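Local coordinates for mediator of RNA polymerase II transcription subunit 18 (Schizosaccharomyces pombe, PDB 3C0T), which serves as a subunit of the Mediator complex, a coactivator that bridges gene-specific regulatory proteins and the RNA polymerase II transcription machinery, at residues F132-T137 against K193-A198; Q2-L7 against A183-N188; L58-E63 against T70-N75; N20-T25 against V138-T143. One frame throughout, in Å; residues are numbered along the deposited sequence.

Contact 1: residues F132-T137 against K193-A198; sequences FFFDTT and KTLLSA
Leu-195 reaches from helix 179-196 to Phe-133 and Phe-134 at the tip of a beta hairpin. The hairpin joins strands 118-133 and 136-146 of the antiparallel beta barrel, and the helix packs on its outside. The leucine side chain crosses each phenylalanine side chain at about a right angle. One methyl does the touching. CD1 of Leu-195 sits 3.6 Å from both CD2 and CE2 of Phe-133, spanning that ring bond at an oblique approach. The same CD1 lies 4.1 Å from CE1 of Phe-134, a looser contact. Phe-134 has CG opposite its carbonyl carbon (chi1 -72°), which turns the ring back beside Phe-133 and brings both to one methyl. The contact lies at the surface and is purely apolar. Phe-134 also packs on Asn-188 and Lys-191 of the helix, while Phe-133 and Leu-195 share Leu-26. The hairpin loop is a type I' turn from Phe-133 to Thr-136. Its two middle residues, Phe-134 and Asp-135, have the left-handed backbone such a turn needs. Phe-133 O closes it by accepting two bonds, from Thr-136 N at 2.8 Å and from Thr-136 OG1 at 2.9 Å, the hydroxyl standing almost straight beyond the carbonyl (161°).

Contact 2: residues Q2-L7 against A183-N188; sequences QELYLL and AKAEAN
Leu-4 meets Ala-185 and Glu-186 where helix 179-196 lies against the outside of the antiparallel beta barrel. Strand 2-10 supplies the leucine. It pairs with strands 95-104 and 165-173, so the helix rests on a continuous sheet. Leu-4 gives up the most area, and its CB points to the helix. CG stands opposite the carbonyl carbon (chi1 -64°), and the branched end reaches consecutive residues Ala-185 and Glu-186. Both methyls reach Ala-185: CB of this alanine is 3.7 Å from Leu-4 CD2 and 4.1 Å from Leu-4 CD1. The small alanine probably helps the helix come close, Leu-4 CA and Glu-186 CA lying 7.0 Å apart. Val-173 and Leu-189 pack on Leu-4, and Thr-171 packs on Ala-185. No hydrogen bond joins the two segments. On the other face of the strand, Glu-3 forms a salt bridge with Arg-97 and Leu-7 packs on an apolar side chain of another protein chain. Glu-186 contributes the aliphatic part of its side chain. It runs on extended from CG, leading its carboxylate toward Arg-90 and Lys-93 in long, weak ion pairs. The glutamate and leucine side chains cross at roughly a right angle, with Glu-186 CG 3.4 Å from Leu-4 CD2.

Contact 3: residues L58-E63 against T70-N75; sequences LCSNIE and TEWSKN
Trp-72 sets the six-membered part of its indole against Ser-60 and Ile-62. The apolar share comes from Ile-62. Its CG2 methyl lies 4.0 Å from CZ3 and 4.1 Å from CE3 of Trp-72, and the two side chains cross at a slant. In Ile-62 the CG2 branch stands opposite the carbonyl carbon, while CG1 takes the position between the backbone N and C (chi1 49°), which leaves CG2, and not CG1, as the branch that meets the indole. Ile-152 packs on both Ile-62 and Trp-72, and the ring of Phe-35 meets the indole with the planes at about 50°. Within its own segment, Ser-73 CB lies 4.0 Å above one face of the Trp-72 ring, over its centre.

Strand 56-61 belongs to the antiparallel barrel, between strands 27-41 and 78-83. The loop that leads to strand 78-83 folds back over the strand it has just left. Trp-72 is the residue by which 70-75 touches 58-63.

The polar share is thin, and no hydrogen bond spans the two segments. Ser-60 OG approaches the edge of the indole, in its plane, 3.8 Å from Trp-72 CZ3. Turned opposite its backbone N (chi1 167°), this hydroxyl is buried and has no partner in the model. The indole nitrogen is satisfied: Trp-72 NE1 bonds to the carbonyl oxygen of Arg-150, which probably helps fix the rotation of the ring. Trp-72 O accepts from Thr-76 OG1, and more weakly from Asn-75 N at 3.0 Å.

Contact 4: residues N20-T25 against V138-T143; sequences NSLSKT and VRIYQT
Ser-21 O, in the helical turn that carries Leu-22 to Val-138 and Ile-140, is gripped by Thr-25 through two groups. Thr-25 N bonds to it at 3.0 Å, as the regular helix bond. Thr-25 OG1 comes from the opposite face of the carbonyl plane, 3.2 Å from Ser-21 O and tilted 30° from that plane. The threonine hydroxyl is thus turned back onto its own helix near the C-terminal end of 15-25.

The contact across the segments is wholly apolar. The CB of Leu-22 points toward the strand, and its two methyls divide the work. CD2 of Leu-22 faces CG2 of Val-138 at 4.4 Å. CD1 of Leu-22 faces CD1 of Ile-140 at 4.3 Å. Such distances describe light packing. Ile-140 has an extended chain, with CG1 opposite the backbone N (chi1 -177°), and this carries CD1 out to the leucine.

Helix 15-25 here lies on the outer face of the antiparallel barrel, where strand 136-146 runs between strands 118-133 and 165-173. Val-138 and Ile-140, two residues apart, face the helix. Tyr-131 packs on Leu-22 and Val-138, and Leu-196 of helix 179-196 also reaches Leu-22, so the two helices meet over this part of the barrel.

The CB of Arg-139 points away from the helix, and its guanidinium makes salt bridges to Glu-34 through NH1 and to Glu-130 through NH2. Farther along the strand, Tyr-141 and Thr-143 pack on apolar side chains of another protein chain.

Contacts 1, 2 and 4 lie together on one part of the barrel. Contacts 1 and 2 share helix 179-196, with centres about 11 Å apart; they touch where Asn-188 meets the hairpin and where Lys-193 meets Leu-6. Contacts 1 and 4 have centres about 10 Å apart and touch through Thr-25 and Leu-22, which meet Phe-133, Leu-195 and Leu-196. Contacts 2 and 4 touch nowhere, their nearest atoms being about 5 Å apart. Contact 3 stands apart: its centre is about 31 Å from that of contact 1, on the opposite side of the chain's centre. The same antiparallel sheet ties all four.

Contact 1: residues F132-T137 against K193-A198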
loop_
_atom_site.group_PDB
_atom_site.type_symbol
_atom_site.label_atom_id
_atom_site.label_comp_id
_atom_site.label_asym_id
_atom_site.label_seq_id
_atom_site.Cartn_x
_atom_site.Cartn_y
_atom_site.Cartn_z
ATOM N N PHE A 132 -4.454 -11.198 -9.233
ATOM C CA PHE A 132 -5.791 -10.713 -9.583
ATOM C C PHE A 132 -6.765 -11.882 -9.667
ATOM O O PHE A 132 -6.387 -12.986 -10.062
ATOM C CB PHE A 132 -5.787 -9.995 -10.943
ATOM C CG PHE A 132 -4.536 -9.206 -11.215
ATOM C CD1 PHE A 132 -3.370 -9.847 -11.645
ATOM C CD2 PHE A 132 -4.497 -7.826 -10.981
ATOM C CE1 PHE A 132 -2.168 -9.122 -11.832
ATOM C CE2 PHE A 132 -3.304 -7.089 -11.165
ATOM C CZ PHE A 132 -2.140 -7.740 -11.588
ATOM N N PHE A 133 -8.016 -11.631 -9.296
ATOM C CA PHE A 133 -9.065 -12.643 -9.362
ATOM C C PHE A 133 -10.398 -12.017 -8.934
ATOM O O PHE A 133 -10.427 -11.117 -8.082
ATOM C CB PHE A 133 -8.715 -13.836 -8.468
ATOM C CG PHE A 133 -9.110 -15.165 -9.053
ATOM C CD1 PHE A 133 -8.593 -15.582 -10.279
ATOM C CD2 PHE A 133 -10.001 -16.003 -8.383
ATOM C CE1 PHE A 133 -8.958 -16.821 -10.837
ATOM C CE2 PHE A 133 -10.374 -17.245 -8.929
ATOM C CZ PHE A 133 -9.846 -17.649 -10.162
ATOM N N PHE A 134 -11.492 -12.478 -9.543
ATOM C CA PHE A 134 -12.827 -11.964 -9.237
ATOM C C PHE A 134 -12.852 -10.450 -9.240
ATOM O O PHE A 134 -13.497 -9.832 -8.385
ATOM C CB PHE A 134 -13.302 -12.467 -7.869
ATOM C CG PHE A 134 -13.656 -13.925 -7.852
ATOM C CD1 PHE A 134 -13.055 -14.791 -6.944
ATOM C CD2 PHE A 134 -14.592 -14.436 -8.754
ATOM C CE1 PHE A 134 -13.380 -16.152 -6.930
ATOM C CE2 PHE A 134 -14.926 -15.787 -8.753
ATOM C CZ PHE A 134 -14.322 -16.650 -7.842
ATOM N N ASP A 135 -12.141 -9.851 -10.190
ATOM C CA ASP A 135 -12.088 -8.399 -10.289
ATOM C C ASP A 135 -11.525 -7.678 -9.071
ATOM O O ASP A 135 -11.867 -6.523 -8.808
ATOM C CB ASP A 135 -13.475 -7.849 -10.573
ATOM C CG ASP A 135 -13.646 -7.468 -12.003
ATOM O OD1 ASP A 135 -13.688 -8.383 -12.862
ATOM O OD2 ASP A 135 -13.724 -6.244 -12.262
ATOM N N THR A 136 -10.683 -8.358 -8.308
ATOM C CA THR A 136 -10.072 -7.730 -7.147
ATOM C C THR A 136 -8.569 -7.928 -7.286
ATOM O O THR A 136 -8.114 -8.773 -8.061
ATOM C CB THR A 136 -10.529 -8.374 -5.819
ATOM O OG1 THR A 136 -9.911 -9.659 -5.683
ATOM C CG2 THR A 136 -12.036 -8.532 -5.787
ATOM N N THR A 137 -7.803 -7.145 -6.539
ATOM C CA THR A 137 -6.357 -7.237 -6.572
ATOM C C THR A 137 -5.876 -7.713 -5.213
ATOM O O THR A 137 -6.374 -7.270 -4.172
ATOM C CB THR A 137 -5.715 -5.866 -6.863
ATOM O OG1 THR A 137 -6.103 -5.424 -8.168
ATOM C CG2 THR A 137 -4.190 -5.959 -6.799
ATOM N N LYS A 193 -11.846 -13.844 -0.209
ATOM C CA LYS A 193 -11.588 -14.169 1.187
ATOM C C LYS A 193 -11.671 -15.673 1.449
ATOM O O LYS A 193 -10.755 -16.250 2.043
ATOM C CB LYS A 193 -12.586 -13.446 2.093
ATOM C CG LYS A 193 -12.347 -13.624 3.593
ATOM C CD LYS A 193 -13.525 -13.065 4.383
ATOM C CE LYS A 193 -13.141 -12.678 5.808
ATOM N NZ LYS A 193 -12.618 -13.823 6.605
ATOM N N THR A 194 -12.756 -16.319 1.022
ATOM C CA THR A 194 -12.870 -17.749 1.270
ATOM C C THR A 194 -11.877 -18.511 0.403
ATOM O O THR A 194 -11.403 -19.580 0.782
ATOM C CB THR A 194 -14.326 -18.297 1.040
ATOM O OG1 THR A 194 -14.357 -19.146 -0.113
ATOM C CG2 THR A 194 -15.300 -17.172 0.870
ATOM N N LEU A 195 -11.544 -17.961 -0.753
ATOM C CA LEU A 195 -10.576 -18.630 -1.612
ATOM C C LEU A 195 -9.181 -18.657 -0.952
ATOM O O LEU A 195 -8.403 -19.575 -1.200
ATOM C CB LEU A 195 -10.477 -17.925 -2.968
ATOM C CG LEU A 195 -10.530 -18.787 -4.232
ATOM C CD1 LEU A 195 -9.990 -17.980 -5.408
ATOM C CD2 LEU A 195 -9.714 -20.037 -4.051
ATOM N N LEU A 196 -8.877 -17.669 -0.109
ATOM C CA LEU A 196 -7.568 -17.590 0.554
ATOM C C LEU A 196 -7.599 -17.959 2.036
ATOM O O LEU A 196 -6.562 -17.936 2.707
ATOM C CB LEU A 196 -6.983 -16.170 0.453
ATOM C CG LEU A 196 -6.921 -15.393 -0.865
ATOM C CD1 LEU A 196 -5.954 -14.235 -0.688
ATOM C CD2 LEU A 196 -6.474 -16.283 -2.004
ATOM N N SER A 197 -8.785 -18.283 2.542
ATOM C CA SER A 197 -8.960 -18.627 3.952
ATOM C C SER A 197 -8.203 -19.873 4.381
ATOM O O SER A 197 -7.973 -20.078 5.569
ATOM C CB SER A 197 -10.444 -18.823 4.256
ATOM O OG SER A 197 -10.970 -19.886 3.471
ATOM N N ALA A 198 -7.832 -20.712 3.422
ATOM C CA ALA A 198 -7.107 -21.938 3.735
ATOM C C ALA A 198 -5.673 -21.648 4.156
ATOM O O ALA A 198 -5.027 -22.496 4.772
ATOM C CB ALA A 198 -7.109 -22.880 2.531
#

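Contact 2: residues Q2-L7 against A183-N188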
loop_
_atom_site.group_PDB
_atom_site.type_symbol
_atom_site.label_atom_id
_atom_site.label_comp_id
_atom_site.label_asym_id
_atom_site.label_seq_id
_atom_site.Cartn_x
_atom_site.Cartn_y
_atom_site.Cartn_z
ATOM N N GLN A 2 -13.788 4.961 -4.053
ATOM C CA GLN A 2 -13.941 4.156 -2.849
ATOM C C GLN A 2 -13.134 2.865 -2.929
ATOM O O GLN A 2 -13.223 2.126 -3.911
ATOM C CB GLN A 2 -15.423 3.822 -2.658
ATOM C CG GLN A 2 -15.950 3.957 -1.239
ATOM C CD GLN A 2 -15.931 5.386 -0.738
ATOM O OE1 GLN A 2 -16.353 6.299 -1.437
ATOM N NE2 GLN A 2 -15.445 5.585 0.483
ATOM N N GLU A 3 -12.338 2.597 -1.897
ATOM C CA GLU A 3 -11.553 1.370 -1.862
ATOM C C GLU A 3 -12.127 0.398 -0.834
ATOM O O GLU A 3 -12.205 0.718 0.353
ATOM C CB GLU A 3 -10.083 1.659 -1.513
ATOM C CG GLU A 3 -9.237 0.383 -1.403
ATOM C CD GLU A 3 -7.759 0.652 -1.137
ATOM O OE1 GLU A 3 -7.111 1.319 -1.965
ATOM O OE2 GLU A 3 -7.243 0.192 -0.096
ATOM N N LEU A 4 -12.546 -0.778 -1.293
ATOM C CA LEU A 4 -13.062 -1.805 -0.390
ATOM C C LEU A 4 -11.880 -2.770 -0.238
ATOM O O LEU A 4 -11.233 -3.124 -1.229
ATOM C CB LEU A 4 -14.287 -2.504 -0.994
ATOM C CG LEU A 4 -15.506 -1.591 -1.209
ATOM C CD1 LEU A 4 -15.307 -0.762 -2.484
ATOM C CD2 LEU A 4 -16.781 -2.433 -1.327
ATOM N N TYR A 5 -11.590 -3.201 0.987
ATOM C CA TYR A 5 -10.422 -4.048 1.173
ATOM C C TYR A 5 -10.460 -4.991 2.361
ATOM O O TYR A 5 -11.343 -4.925 3.205
ATOM C CB TYR A 5 -9.202 -3.144 1.330
ATOM C CG TYR A 5 -9.275 -2.342 2.611
ATOM C CD1 TYR A 5 -8.735 -2.842 3.799
ATOM C CD2 TYR A 5 -9.955 -1.120 2.655
ATOM C CE1 TYR A 5 -8.875 -2.153 5.001
ATOM C CE2 TYR A 5 -10.101 -0.415 3.857
ATOM C CZ TYR A 5 -9.562 -0.941 5.025
ATOM O OH TYR A 5 -9.726 -0.281 6.221
ATOM N N LEU A 6 -9.447 -5.849 2.416
ATOM C CA LEU A 6 -9.259 -6.808 3.497
ATOM C C LEU A 6 -7.760 -6.864 3.709
ATOM O O LEU A 6 -6.990 -6.747 2.751
ATOM C CB LEU A 6 -9.783 -8.191 3.109
ATOM C CG LEU A 6 -11.305 -8.317 3.029
ATOM C CD1 LEU A 6 -11.681 -9.712 2.551
ATOM C CD2 LEU A 6 -11.910 -8.034 4.404
ATOM N N LEU A 7 -7.344 -7.022 4.957
ATOM C CA LEU A 7 -5.929 -7.080 5.272
ATOM C C LEU A 7 -5.571 -8.340 6.050
ATOM O O LEU A 7 -6.381 -8.874 6.809
ATOM C CB LEU A 7 -5.517 -5.844 6.076
ATOM C CG LEU A 7 -5.241 -4.546 5.312
ATOM C CD1 LEU A 7 -5.028 -3.425 6.303
ATOM C CD2 LEU A 7 -4.007 -4.700 4.439
ATOM N N ALA A 183 -22.006 -3.207 -3.969
ATOM C CA ALA A 183 -22.397 -4.537 -3.523
ATOM C C ALA A 183 -21.660 -5.628 -4.281
ATOM O O ALA A 183 -21.364 -6.683 -3.727
ATOM C CB ALA A 183 -23.902 -4.716 -3.675
ATOM N N LYS A 184 -21.375 -5.374 -5.550
ATOM C CA LYS A 184 -20.669 -6.337 -6.380
ATOM C C LYS A 184 -19.203 -6.417 -5.925
ATOM O O LYS A 184 -18.561 -7.462 -6.027
ATOM C CB LYS A 184 -20.749 -5.905 -7.849
ATOM C CG LYS A 184 -20.049 -6.836 -8.844
ATOM C CD LYS A 184 -20.702 -8.216 -8.902
ATOM C CE LYS A 184 -22.156 -8.148 -9.390
ATOM N NZ LYS A 184 -22.840 -9.493 -9.392
ATOM N N ALA A 185 -18.680 -5.310 -5.413
ATOM C CA ALA A 185 -17.302 -5.290 -4.955
ATOM C C ALA A 185 -17.164 -6.056 -3.638
ATOM O O ALA A 185 -16.217 -6.824 -3.468
ATOM C CB ALA A 185 -16.815 -3.852 -4.794
ATOM N N GLU A 186 -18.098 -5.860 -2.709
ATOM C CA GLU A 186 -18.026 -6.575 -1.435
ATOM C C GLU A 186 -18.200 -8.068 -1.682
ATOM O O GLU A 186 -17.557 -8.894 -1.034
ATOM C CB GLU A 186 -19.110 -6.105 -0.464
ATOM C CG GLU A 186 -19.127 -4.615 -0.226
ATOM C CD GLU A 186 -19.938 -4.237 0.996
ATOM O OE1 GLU A 186 -20.523 -3.130 0.992
ATOM O OE2 GLU A 186 -19.977 -5.037 1.964
ATOM N N ALA A 187 -19.081 -8.404 -2.620
ATOM C CA ALA A 187 -19.331 -9.795 -2.962
ATOM C C ALA A 187 -18.043 -10.393 -3.527
ATOM O O ALA A 187 -17.700 -11.540 -3.235
ATOM C CB ALA A 187 -20.460 -9.891 -3.986
ATOM N N ASN A 188 -17.319 -9.618 -4.330
ATOM C CA ASN A 188 -16.067 -10.118 -4.893
ATOM C C ASN A 188 -15.010 -10.319 -3.803
ATOM O O ASN A 188 -14.260 -11.294 -3.834
ATOM C CB ASN A 188 -15.539 -9.174 -5.976
ATOM C CG ASN A 188 -16.267 -9.351 -7.297
ATOM O OD1 ASN A 188 -16.649 -10.468 -7.663
ATOM N ND2 ASN A 188 -16.443 -8.257 -8.032
#

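Contact 3: residues L58-E63 against T70-N75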
loop_
_atom_site.group_PDB
_atom_site.type_symbol
_atom_site.label_atom_id
_atom_site.label_comp_id
_atom_site.label_asym_id
_atom_site.label_seq_id
_atom_site.Cartn_x
_atom_site.Cartn_y
_atom_site.Cartn_z
ATOM N N LEU A 58 2.843 10.378 -2.719
ATOM C CA LEU A 58 3.353 10.225 -4.073
ATOM C C LEU A 58 3.969 8.863 -4.315
ATOM O O LEU A 58 4.805 8.393 -3.541
ATOM C CB LEU A 58 4.379 11.320 -4.368
ATOM C CG LEU A 58 3.889 12.742 -4.702
ATOM C CD1 LEU A 58 2.488 12.980 -4.214
ATOM C CD2 LEU A 58 4.846 13.741 -4.062
ATOM N N CYS A 59 3.556 8.230 -5.406
ATOM C CA CYS A 59 4.063 6.914 -5.734
ATOM C C CYS A 59 4.708 6.863 -7.105
ATOM O O CYS A 59 4.122 7.279 -8.104
ATOM C CB CYS A 59 2.943 5.877 -5.669
ATOM S SG CYS A 59 3.496 4.225 -6.148
ATOM N N SER A 60 5.929 6.349 -7.134
ATOM C CA SER A 60 6.661 6.201 -8.373
ATOM C C SER A 60 7.004 4.731 -8.544
ATOM O O SER A 60 7.480 4.079 -7.609
ATOM C CB SER A 60 7.949 7.019 -8.335
ATOM O OG SER A 60 8.792 6.645 -9.407
ATOM N N ASN A 61 6.744 4.200 -9.730
ATOM C CA ASN A 61 7.069 2.810 -10.009
ATOM C C ASN A 61 8.560 2.760 -10.348
ATOM O O ASN A 61 8.967 3.132 -11.446
ATOM C CB ASN A 61 6.228 2.301 -11.182
ATOM C CG ASN A 61 6.525 0.856 -11.532
ATOM O OD1 ASN A 61 5.872 0.267 -12.396
ATOM N ND2 ASN A 61 7.515 0.275 -10.865
ATOM N N ILE A 62 9.381 2.319 -9.404
ATOM C CA ILE A 62 10.815 2.261 -9.656
ATOM C C ILE A 62 11.231 0.982 -10.351
ATOM O O ILE A 62 12.397 0.794 -10.682
ATOM C CB ILE A 62 11.634 2.451 -8.359
ATOM C CG1 ILE A 62 11.116 1.537 -7.254
ATOM C CG2 ILE A 62 11.561 3.907 -7.930
ATOM C CD1 ILE A 62 11.858 1.698 -5.941
ATOM N N GLU A 63 10.261 0.108 -10.584
ATOM C CA GLU A 63 10.511 -1.150 -11.275
ATOM C C GLU A 63 10.970 -0.818 -12.696
ATOM O O GLU A 63 11.615 -1.630 -13.359
ATOM C CB GLU A 63 9.224 -1.983 -11.299
ATOM C CG GLU A 63 9.211 -3.162 -12.256
ATOM C CD GLU A 63 10.299 -4.176 -11.971
ATOM O OE1 GLU A 63 10.247 -5.273 -12.567
ATOM O OE2 GLU A 63 11.210 -3.880 -11.168
ATOM N N THR A 70 21.173 8.814 -11.721
ATOM C CA THR A 70 21.451 9.759 -10.641
ATOM C C THR A 70 20.229 10.568 -10.197
ATOM O O THR A 70 20.066 10.857 -9.010
ATOM C CB THR A 70 22.589 10.738 -11.043
ATOM O OG1 THR A 70 22.208 11.472 -12.213
ATOM C CG2 THR A 70 23.873 9.968 -11.337
ATOM N N GLU A 71 19.373 10.931 -11.147
ATOM C CA GLU A 71 18.178 11.701 -10.827
ATOM C C GLU A 71 16.929 11.097 -11.455
ATOM O O GLU A 71 16.335 11.650 -12.382
ATOM C CB GLU A 71 18.368 13.156 -11.259
ATOM C CG GLU A 71 19.213 13.954 -10.269
ATOM C CD GLU A 71 19.780 15.230 -10.859
ATOM O OE1 GLU A 71 19.005 16.023 -11.441
ATOM O OE2 GLU A 71 21.007 15.443 -10.732
ATOM N N TRP A 72 16.547 9.946 -10.918
ATOM C CA TRP A 72 15.385 9.200 -11.368
ATOM C C TRP A 72 14.085 9.929 -11.044
ATOM O O TRP A 72 13.132 9.869 -11.813
ATOM C CB TRP A 72 15.360 7.836 -10.683
ATOM C CG TRP A 72 15.319 7.957 -9.179
ATOM C CD1 TRP A 72 16.379 8.169 -8.341
ATOM C CD2 TRP A 72 14.149 7.950 -8.348
ATOM N NE1 TRP A 72 15.942 8.297 -7.043
ATOM C CE2 TRP A 72 14.578 8.168 -7.018
ATOM C CE3 TRP A 72 12.778 7.786 -8.599
ATOM C CZ2 TRP A 72 13.683 8.221 -5.940
ATOM C CZ3 TRP A 72 11.891 7.841 -7.528
ATOM C CH2 TRP A 72 12.348 8.057 -6.216
ATOM N N SER A 73 14.051 10.609 -9.902
ATOM C CA SER A 73 12.851 11.320 -9.468
ATOM C C SER A 73 12.351 12.385 -10.442
ATOM O O SER A 73 11.164 12.707 -10.449
ATOM C CB SER A 73 13.074 11.936 -8.083
ATOM O OG SER A 73 14.259 12.709 -8.049
ATOM N N LYS A 74 13.248 12.934 -11.258
ATOM C CA LYS A 74 12.859 13.947 -12.239
ATOM C C LYS A 74 12.449 13.295 -13.557
ATOM O O LYS A 74 11.724 13.886 -14.359
ATOM C CB LYS A 74 14.002 14.936 -12.485
ATOM C CG LYS A 74 14.063 16.081 -11.483
ATOM C CD LYS A 74 14.934 17.218 -12.009
ATOM C CE LYS A 74 14.785 18.476 -11.158
ATOM N NZ LYS A 74 15.538 19.634 -11.724
ATOM N N ASN A 75 12.917 12.070 -13.769
ATOM C CA ASN A 75 12.596 11.317 -14.977
ATOM C C ASN A 75 11.485 10.297 -14.728
ATOM O O ASN A 75 11.458 9.241 -15.367
ATOM C CB ASN A 75 13.837 10.580 -15.490
ATOM C CG ASN A 75 14.816 11.503 -16.184
ATOM O OD1 ASN A 75 15.302 12.469 -15.594
ATOM N ND2 ASN A 75 15.109 11.212 -17.447
#

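Contact 4: residues N20-T25 against V138-T143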
loop_
_atom_site.group_PDB
_atom_site.type_symbol
_atom_site.label_atom_id
_atom_site.label_comp_id
_atom_site.label_asym_id
_atom_site.label_seq_id
_atom_site.Cartn_x
_atom_site.Cartn_y
_atom_site.Cartn_z
ATOM N N ASN A 20 3.152 -19.720 -3.297
ATOM C CA ASN A 20 2.814 -20.826 -4.193
ATOM C C ASN A 20 1.299 -21.075 -4.174
ATOM O O ASN A 20 0.706 -21.367 -5.213
ATOM C CB ASN A 20 3.561 -22.103 -3.801
ATOM C CG ASN A 20 5.043 -22.053 -4.164
ATOM O OD1 ASN A 20 5.425 -21.511 -5.212
ATOM N ND2 ASN A 20 5.881 -22.637 -3.309
ATOM N N SER A 21 0.677 -20.957 -2.999
ATOM C CA SER A 21 -0.771 -21.149 -2.898
ATOM C C SER A 21 -1.481 -20.069 -3.715
ATOM O O SER A 21 -2.467 -20.346 -4.400
ATOM C CB SER A 21 -1.240 -21.062 -1.444
ATOM O OG SER A 21 -0.807 -22.175 -0.689
ATOM N N LEU A 22 -0.971 -18.839 -3.640
ATOM C CA LEU A 22 -1.555 -17.731 -4.375
ATOM C C LEU A 22 -1.396 -17.944 -5.876
ATOM O O LEU A 22 -2.277 -17.566 -6.662
ATOM C CB LEU A 22 -0.904 -16.408 -3.962
ATOM C CG LEU A 22 -1.157 -15.879 -2.543
ATOM C CD1 LEU A 22 -0.234 -14.686 -2.273
ATOM C CD2 LEU A 22 -2.617 -15.467 -2.387
ATOM N N SER A 23 -0.279 -18.550 -6.279
ATOM C CA SER A 23 -0.024 -18.803 -7.699
ATOM C C SER A 23 -0.865 -19.960 -8.202
ATOM O O SER A 23 -1.161 -20.056 -9.391
ATOM C CB SER A 23 1.457 -19.118 -7.949
ATOM O OG SER A 23 2.245 -17.944 -7.909
ATOM N N LYS A 24 -1.237 -20.843 -7.288
ATOM C CA LYS A 24 -2.042 -21.996 -7.639
ATOM C C LYS A 24 -3.522 -21.629 -7.756
ATOM O O LYS A 24 -4.243 -22.224 -8.554
ATOM C CB LYS A 24 -1.857 -23.093 -6.588
ATOM C CG LYS A 24 -2.849 -24.245 -6.687
ATOM C CD LYS A 24 -2.578 -25.283 -5.603
ATOM C CE LYS A 24 -3.766 -26.226 -5.396
ATOM N NZ LYS A 24 -4.946 -25.526 -4.789
ATOM N N THR A 25 -3.970 -20.640 -6.981
ATOM C CA THR A 25 -5.376 -20.255 -7.009
ATOM C C THR A 25 -5.738 -18.944 -7.702
ATOM O O THR A 25 -6.896 -18.754 -8.075
ATOM C CB THR A 25 -5.964 -20.205 -5.581
ATOM O OG1 THR A 25 -5.416 -19.090 -4.871
ATOM C CG2 THR A 25 -5.628 -21.477 -4.824
ATOM N N VAL A 138 -4.927 -8.636 -5.213
ATOM C CA VAL A 138 -4.383 -9.111 -3.959
ATOM C C VAL A 138 -2.883 -8.915 -4.030
ATOM O O VAL A 138 -2.188 -9.498 -4.868
ATOM C CB VAL A 138 -4.770 -10.576 -3.688
ATOM C CG1 VAL A 138 -5.058 -11.268 -4.982
ATOM C CG2 VAL A 138 -3.679 -11.278 -2.912
ATOM N N ARG A 139 -2.399 -8.051 -3.148
ATOM C CA ARG A 139 -0.994 -7.704 -3.083
ATOM C C ARG A 139 -0.364 -8.235 -1.793
ATOM O O ARG A 139 -0.943 -8.109 -0.711
ATOM C CB ARG A 139 -0.873 -6.172 -3.164
ATOM C CG ARG A 139 0.504 -5.618 -2.888
ATOM C CD ARG A 139 0.508 -4.087 -2.849
ATOM N NE ARG A 139 0.287 -3.484 -4.161
ATOM C CZ ARG A 139 0.763 -2.292 -4.513
ATOM N NH1 ARG A 139 1.478 -1.581 -3.650
ATOM N NH2 ARG A 139 0.554 -1.823 -5.739
ATOM N N ILE A 140 0.800 -8.870 -1.916
ATOM C CA ILE A 140 1.521 -9.368 -0.751
ATOM C C ILE A 140 2.830 -8.586 -0.809
ATOM O O ILE A 140 3.580 -8.676 -1.782
ATOM C CB ILE A 140 1.741 -10.908 -0.812
ATOM C CG1 ILE A 140 2.439 -11.382 0.465
ATOM C CG2 ILE A 140 2.515 -11.297 -2.054
ATOM C CD1 ILE A 140 2.411 -12.896 0.644
ATOM N N TYR A 141 3.096 -7.796 0.224
ATOM C CA TYR A 141 4.279 -6.947 0.200
ATOM C C TYR A 141 4.973 -6.712 1.523
ATOM O O TYR A 141 4.483 -7.074 2.590
ATOM C CB TYR A 141 3.908 -5.572 -0.364
ATOM C CG TYR A 141 3.016 -4.762 0.559
ATOM C CD1 TYR A 141 1.633 -4.964 0.592
ATOM C CD2 TYR A 141 3.554 -3.791 1.408
ATOM C CE1 TYR A 141 0.811 -4.222 1.441
ATOM C CE2 TYR A 141 2.739 -3.043 2.265
ATOM C CZ TYR A 141 1.368 -3.263 2.277
ATOM O OH TYR A 141 0.554 -2.518 3.117
ATOM N N GLN A 142 6.118 -6.052 1.425
ATOM C CA GLN A 142 6.927 -5.715 2.577
ATOM C C GLN A 142 7.269 -4.241 2.422
ATOM O O GLN A 142 7.504 -3.776 1.304
ATOM C CB GLN A 142 8.195 -6.561 2.564
ATOM C CG GLN A 142 8.763 -6.824 3.940
ATOM C CD GLN A 142 9.662 -8.029 3.949
ATOM O OE1 GLN A 142 10.721 -8.040 3.303
ATOM N NE2 GLN A 142 9.241 -9.071 4.666
ATOM N N THR A 143 7.265 -3.482 3.512
ATOM C CA THR A 143 7.615 -2.081 3.370
ATOM C C THR A 143 9.059 -1.896 3.830
ATOM O O THR A 143 9.444 -2.281 4.940
ATOM C CB THR A 143 6.603 -1.141 4.105
ATOM O OG1 THR A 143 7.184 -0.611 5.290
ATOM C CG2 THR A 143 5.338 -1.878 4.431
#